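Local coordinates for 457aa long hypothetical protein (Pyrococcus horikoshii, PDB 2CSU) that is of unknown function but combines a Rossmann-type CoA-binding domain with two domains of the succinyl-CoA ligase superfamily, at residues Lys21-Glu26 / Ala141-Val146; Tyr4-Lys9 / Phe176-Ser181. All blocks are in the same frame, centred on the assembly; numbering follows the deposited sequence.

Contact 1 of 2, residues Lys21-Glu26 / Ala141-Val146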
loop_
_atom_site.group_PDB
_atom_site.type_symbol
_atom_site.label_atom_id
_atom_site.label_comp_id
_atom_site.label_asym_id
_atom_site.label_seq_id
_atom_site.Cartn_x
_atom_site.Cartn_y
_atom_site.Cartn_z
ATOM N N LYS A 21 24.043 -21.348 -1.205
ATOM C CA LYS A 21 23.177 -21.450 -2.373
ATOM C C LYS A 21 22.070 -22.498 -2.230
ATOM O O LYS A 21 21.165 -22.556 -3.064
ATOM C CB LYS A 21 24.004 -21.767 -3.627
ATOM C CG LYS A 21 24.779 -20.586 -4.206
ATOM C CD LYS A 21 25.504 -20.994 -5.494
ATOM C CE LYS A 21 26.039 -19.795 -6.273
ATOM N NZ LYS A 21 27.060 -18.994 -5.528
ATOM N N LYS A 22 22.145 -23.317 -1.183
ATOM C CA LYS A 22 21.150 -24.361 -0.949
ATOM C C LYS A 22 20.112 -23.988 0.103
ATOM O O LYS A 22 20.425 -23.337 1.107
ATOM C CB LYS A 22 21.841 -25.674 -0.571
ATOM C CG LYS A 22 22.377 -26.400 -1.791
ATOM C CD LYS A 22 22.985 -27.744 -1.476
ATOM C CE LYS A 22 23.338 -28.463 -2.778
ATOM N NZ LYS A 22 24.268 -29.614 -2.578
ATOM N N LEU A 23 18.872 -24.406 -0.141
ATOM C CA LEU A 23 17.767 -24.097 0.754
ATOM C C LEU A 23 18.018 -24.613 2.170
ATOM O O LEU A 23 17.651 -23.962 3.154
ATOM C CB LEU A 23 16.462 -24.683 0.192
ATOM C CG LEU A 23 16.056 -24.244 -1.219
ATOM C CD1 LEU A 23 14.759 -24.934 -1.638
ATOM C CD2 LEU A 23 15.878 -22.750 -1.249
ATOM N N GLY A 24 18.645 -25.781 2.269
ATOM C CA GLY A 24 18.950 -26.351 3.569
ATOM C C GLY A 24 19.816 -25.434 4.418
ATOM O O GLY A 24 19.782 -25.489 5.643
ATOM N N TYR A 25 20.596 -24.588 3.755
ATOM C CA TYR A 25 21.478 -23.639 4.438
ATOM C C TYR A 25 20.652 -22.578 5.163
ATOM O O TYR A 25 20.890 -22.286 6.332
ATOM C CB TYR A 25 22.409 -22.971 3.413
ATOM C CG TYR A 25 23.187 -21.787 3.948
ATOM C CD1 TYR A 25 24.429 -21.956 4.567
ATOM C CD2 TYR A 25 22.652 -20.502 3.887
ATOM C CE1 TYR A 25 25.109 -20.874 5.116
ATOM C CE2 TYR A 25 23.312 -19.418 4.431
ATOM C CZ TYR A 25 24.541 -19.606 5.049
ATOM O OH TYR A 25 25.183 -18.520 5.609
ATOM N N GLU A 26 19.673 -22.007 4.462
ATOM C CA GLU A 26 18.813 -20.975 5.033
ATOM C C GLU A 26 17.919 -21.503 6.150
ATOM O O GLU A 26 17.622 -20.798 7.115
ATOM C CB GLU A 26 17.920 -20.363 3.947
ATOM C CG GLU A 26 18.626 -19.601 2.837
ATOM C CD GLU A 26 19.466 -18.440 3.343
ATOM O OE1 GLU A 26 19.065 -17.790 4.341
ATOM O OE2 GLU A 26 20.522 -18.166 2.724
ATOM N N ALA A 141 11.046 -22.233 10.680
ATOM C CA ALA A 141 11.430 -23.418 9.923
ATOM C C ALA A 141 11.106 -23.148 8.446
ATOM O O ALA A 141 10.227 -23.792 7.844
ATOM C CB ALA A 141 10.650 -24.623 10.428
ATOM N N THR A 142 11.827 -22.189 7.876
ATOM C CA THR A 142 11.646 -21.776 6.492
ATOM C C THR A 142 12.984 -21.339 5.904
ATOM O O THR A 142 13.988 -21.251 6.626
ATOM C CB THR A 142 10.683 -20.560 6.413
ATOM O OG1 THR A 142 11.290 -19.410 7.021
ATOM C CG2 THR A 142 9.414 -20.852 7.125
ATOM N N PHE A 143 13.006 -21.066 4.597
ATOM C CA PHE A 143 14.223 -20.585 3.967
ATOM C C PHE A 143 14.076 -19.108 3.601
ATOM O O PHE A 143 14.754 -18.599 2.714
ATOM C CB PHE A 143 14.609 -21.441 2.752
ATOM C CG PHE A 143 13.538 -21.559 1.703
ATOM C CD1 PHE A 143 13.357 -20.556 0.754
ATOM C CD2 PHE A 143 12.721 -22.676 1.659
ATOM C CE1 PHE A 143 12.375 -20.673 -0.226
ATOM C CE2 PHE A 143 11.734 -22.809 0.686
ATOM C CZ PHE A 143 11.558 -21.808 -0.259
ATOM N N ILE A 144 13.190 -18.416 4.307
ATOM C CA ILE A 144 12.984 -16.983 4.089
ATOM C C ILE A 144 13.012 -16.259 5.437
ATOM O O ILE A 144 12.915 -16.887 6.483
ATOM C CB ILE A 144 11.631 -16.680 3.364
ATOM C CG1 ILE A 144 10.451 -17.051 4.258
ATOM C CG2 ILE A 144 11.567 -17.436 2.030
ATOM C CD1 ILE A 144 9.109 -16.590 3.685
ATOM N N THR A 145 13.159 -14.942 5.423
ATOM C CA THR A 145 13.212 -14.195 6.678
ATOM C C THR A 145 11.906 -14.335 7.481
ATOM O O THR A 145 10.821 -14.448 6.908
ATOM C CB THR A 145 13.524 -12.691 6.410
ATOM O OG1 THR A 145 13.810 -12.038 7.649
ATOM C CG2 THR A 145 12.345 -12.004 5.765
ATOM N N VAL A 146 12.016 -14.333 8.808
ATOM C CA VAL A 146 10.855 -14.480 9.682
ATOM C C VAL A 146 9.958 -13.232 9.680
ATOM O O VAL A 146 10.431 -12.101 9.609
ATOM C CB VAL A 146 11.304 -14.796 11.154
ATOM C CG1 VAL A 146 11.831 -13.536 11.830
ATOM C CG2 VAL A 146 10.151 -15.391 11.946
#
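Phe143 meets Leu23 and Glu26 at the first turn of helix 23-31, and the contact is mainly apolar. Its clearest element is a CH-pi interaction: Leu23 CD2 stands 4.0 Å from the centroid of the Phe143 ring and 16° off the ring normal, so the methyl lies over the face but shifted toward the rim. Of the ring atoms, Phe143 CD1 lies closest to Leu23 CD2, at 3.9 Å. With CG between the backbone N and the carbonyl carbon (chi1 56°), the Phe143 ring lies alongside Leu23, both side chains pointing the same way. The ring also meets Phe381 of the second subunit edge-to-face.

The second apolar element lies nearer the main chains. Glu26 CB is directed at the other segment and approaches Phe143 CB to 3.7 Å; the CA atoms of Glu26 and Phe143 are accordingly only 4.7 Å apart. The carboxylate takes no part across the contact; Glu26 OE1 makes a salt bridge with Lys29 NZ.

No hydrogen bond spans the two segments. Glu26 O and Thr142 O, 3.7 Å apart, are both acceptors, and Thr142 O is instead bonded by Asn30 ND2, one turn further along the same helix. Ile144 N reaches Thr142 OG1 weakly at 3.5 Å, and Thr142 OG1 is also hydrogen-bonded with Asn140 OD1.

Helix 23-31, which follows the first strand of the parallel, Rossmann-type sheet, thus packs against Phe143, in the loop that follows strand 139-142. Val27, Ile95 and Val130 also touch Phe143, while Met133 of strand 131-134 and Tyr167 of helix 159-171 touch Ile144.

Contact 2 of 2, residues Tyr4-Lys9 / Phe176-Ser181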
loop_
_atom_site.group_PDB
_atom_site.type_symbol
_atom_site.label_atom_id
_atom_site.label_comp_id
_atom_site.label_asym_id
_atom_site.label_seq_id
_atom_site.Cartn_x
_atom_site.Cartn_y
_atom_site.Cartn_z
ATOM N N TYR A 4 3.265 -30.028 18.042
ATOM C CA TYR A 4 4.694 -30.271 17.902
ATOM C C TYR A 4 5.257 -29.604 16.644
ATOM O O TYR A 4 6.455 -29.595 16.398
ATOM C CB TYR A 4 4.918 -31.783 17.834
ATOM C CG TYR A 4 3.986 -32.386 16.843
ATOM C CD1 TYR A 4 4.240 -32.252 15.481
ATOM C CD2 TYR A 4 2.860 -33.091 17.269
ATOM C CE1 TYR A 4 3.384 -32.826 14.552
ATOM C CE2 TYR A 4 1.998 -33.657 16.340
ATOM C CZ TYR A 4 2.254 -33.522 14.989
ATOM O OH TYR A 4 1.405 -34.086 14.058
ATOM N N PHE A 5 4.334 -29.060 15.829
ATOM C CA PHE A 5 4.761 -28.371 14.618
ATOM C C PHE A 5 5.268 -26.960 14.926
ATOM O O PHE A 5 6.240 -26.482 14.357
ATOM C CB PHE A 5 3.568 -28.299 13.666
ATOM C CG PHE A 5 3.627 -29.439 12.692
ATOM C CD1 PHE A 5 4.753 -29.601 11.893
ATOM C CD2 PHE A 5 2.559 -30.314 12.584
ATOM C CE1 PHE A 5 4.807 -30.648 10.984
ATOM C CE2 PHE A 5 2.622 -31.364 11.671
ATOM C CZ PHE A 5 3.744 -31.535 10.869
ATOM N N PHE A 6 4.501 -26.313 15.825
ATOM C CA PHE A 6 4.780 -24.914 16.138
ATOM C C PHE A 6 5.468 -24.751 17.496
ATOM O O PHE A 6 5.972 -23.690 17.841
ATOM C CB PHE A 6 3.451 -24.158 16.130
ATOM C CG PHE A 6 2.747 -24.394 14.826
ATOM C CD1 PHE A 6 3.157 -23.706 13.692
ATOM C CD2 PHE A 6 1.704 -25.301 14.756
ATOM C CE1 PHE A 6 2.523 -23.934 12.479
ATOM C CE2 PHE A 6 1.073 -25.526 13.534
ATOM C CZ PHE A 6 1.480 -24.847 12.393
ATOM N N ASN A 7 5.553 -25.797 18.304
ATOM C CA ASN A 7 6.238 -25.728 19.588
ATOM C C ASN A 7 7.040 -27.019 19.786
ATOM O O ASN A 7 6.858 -27.741 20.769
ATOM C CB ASN A 7 5.208 -25.523 20.708
ATOM C CG ASN A 7 4.700 -24.079 20.767
ATOM O OD1 ASN A 7 5.491 -23.147 20.932
ATOM N ND2 ASN A 7 3.381 -23.889 20.627
ATOM N N PRO A 8 7.946 -27.323 18.838
ATOM C CA PRO A 8 8.777 -28.532 18.902
ATOM C C PRO A 8 9.868 -28.474 19.973
ATOM O O PRO A 8 10.420 -27.409 20.256
ATOM C CB PRO A 8 9.353 -28.628 17.494
ATOM C CG PRO A 8 9.506 -27.181 17.107
ATOM C CD PRO A 8 8.230 -26.550 17.612
ATOM N N LYS A 9 10.162 -29.631 20.559
ATOM C CA LYS A 9 11.172 -29.754 21.599
ATOM C C LYS A 9 12.503 -30.211 21.025
ATOM O O LYS A 9 13.550 -30.058 21.661
ATOM C CB LYS A 9 10.701 -30.736 22.679
ATOM C CG LYS A 9 9.236 -30.554 23.064
ATOM C CD LYS A 9 8.950 -31.077 24.477
ATOM C CE LYS A 9 8.340 -32.467 24.458
ATOM N NZ LYS A 9 8.630 -33.195 25.730
ATOM N N PHE A 176 2.684 -11.833 12.069
ATOM C CA PHE A 176 1.839 -13.006 12.162
ATOM C C PHE A 176 2.232 -13.780 13.395
ATOM O O PHE A 176 3.386 -13.729 13.827
ATOM C CB PHE A 176 2.056 -13.907 10.945
ATOM C CG PHE A 176 1.729 -13.257 9.633
ATOM C CD1 PHE A 176 0.424 -12.886 9.329
ATOM C CD2 PHE A 176 2.723 -13.065 8.675
ATOM C CE1 PHE A 176 0.114 -12.336 8.078
ATOM C CE2 PHE A 176 2.426 -12.522 7.433
ATOM C CZ PHE A 176 1.119 -12.157 7.131
ATOM N N SER A 177 1.273 -14.494 13.963
ATOM C CA SER A 177 1.549 -15.340 15.110
ATOM C C SER A 177 2.188 -16.585 14.503
ATOM O O SER A 177 3.290 -16.997 14.884
ATOM C CB SER A 177 0.241 -15.700 15.815
ATOM O OG SER A 177 -0.798 -15.931 14.872
ATOM N N LYS A 178 1.503 -17.173 13.524
ATOM C CA LYS A 178 2.022 -18.368 12.864
ATOM C C LYS A 178 1.898 -18.246 11.355
ATOM O O LYS A 178 1.041 -17.523 10.851
ATOM C CB LYS A 178 1.278 -19.614 13.333
ATOM C CG LYS A 178 1.211 -19.784 14.825
ATOM C CD LYS A 178 0.519 -21.082 15.192
ATOM C CE LYS A 178 0.801 -21.484 16.631
ATOM N NZ LYS A 178 0.068 -20.664 17.639
ATOM N N PHE A 179 2.778 -18.943 10.649
ATOM C CA PHE A 179 2.808 -18.961 9.193
ATOM C C PHE A 179 2.953 -20.385 8.666
ATOM O O PHE A 179 3.813 -21.153 9.081
ATOM C CB PHE A 179 3.985 -18.103 8.721
ATOM C CG PHE A 179 4.176 -18.267 7.240
ATOM C CD1 PHE A 179 3.459 -17.464 6.360
ATOM C CD2 PHE A 179 5.077 -19.203 6.756
ATOM C CE1 PHE A 179 3.651 -17.598 4.992
ATOM C CE2 PHE A 179 5.264 -19.329 5.382
ATOM C CZ PHE A 179 4.555 -18.528 4.496
ATOM N N ILE A 180 2.042 -20.746 7.748
ATOM C CA ILE A 180 2.073 -22.100 7.230
ATOM C C ILE A 180 1.956 -22.141 5.710
ATOM O O ILE A 180 0.911 -21.895 5.120
ATOM C CB ILE A 180 0.918 -22.886 7.854
ATOM C CG1 ILE A 180 1.071 -22.919 9.372
ATOM C CG2 ILE A 180 0.940 -24.338 7.344
ATOM C CD1 ILE A 180 0.190 -21.879 10.064
ATOM N N SER A 181 3.104 -22.415 5.072
ATOM C CA SER A 181 3.064 -22.808 3.674
ATOM C C SER A 181 2.803 -24.313 3.569
ATOM O O SER A 181 3.531 -25.134 4.108
ATOM C CB SER A 181 4.412 -22.459 3.046
ATOM O OG SER A 181 4.439 -22.954 1.710
#
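Phe6 carries this buried contact, its ring meeting Lys178 over a face and Ile180 at the edge. The CH-pi component comes from the aliphatic part of the lysine: Lys178 CD lies 4.2 Å from the centroid of the Phe6 ring and 20° off its normal, displaced toward the rim. Further along the chain, Lys178 CE comes within 3.8 Å of Phe6 CB. The chain crosses the phenylalanine at about a right angle and turns at its last torsion (chi4 74°), carrying the ammonium group to a salt bridge between Lys178 NZ and Asp203 OD2. This bridge probably compensates the buried charge while the methylenes pack on the ring. On the opposite face, Phe6 receives CB of its neighbour Phe5.

Van der Waals contact dominates at the ring edge. Ile180 CG1 sits near the ring plane and lies 3.6 Å from Phe6 CE1, with CZ equally near; Ile180 CD1 follows at 3.9 Å from Phe6 CE1.

No hydrogen bond joins the two segments, whose closest CA atoms, those of Phe6 and Lys178, are 7.8 Å apart. Phe6 O is bound instead by Asn134 ND2.

The loop leading into the parallel, Rossmann-type sheet at strand 10-14 is thereby held by side chains against strand 175-181 of the mixed sheet. Helix 190-197 borders the same site, with Tyr196 meeting the Phe6 ring and Leu193 touching Ile180, while Ile132 of strand 131-134 flanks both Phe5 and Ile180.

From the N terminus, the chain passes first through 4-9, the opening half of contact 2, then along strand 10-14 to 21-26, the first half of contact 1. After the parallel Rossmann sheet it enters the mixed sheet, where 141-146 closes contact 1; helix 159-171 comes next, and the strand segment 176-181 then closes contact 2. Contact 1 is therefore nested inside the loop closed by contact 2. Their centres are 16 Å apart and their nearest atoms about 5 Å, without touching. Both join the start of the Rossmann-type domain to the same mixed sheet: contact 1 through a helix, contact 2 through the leading loop.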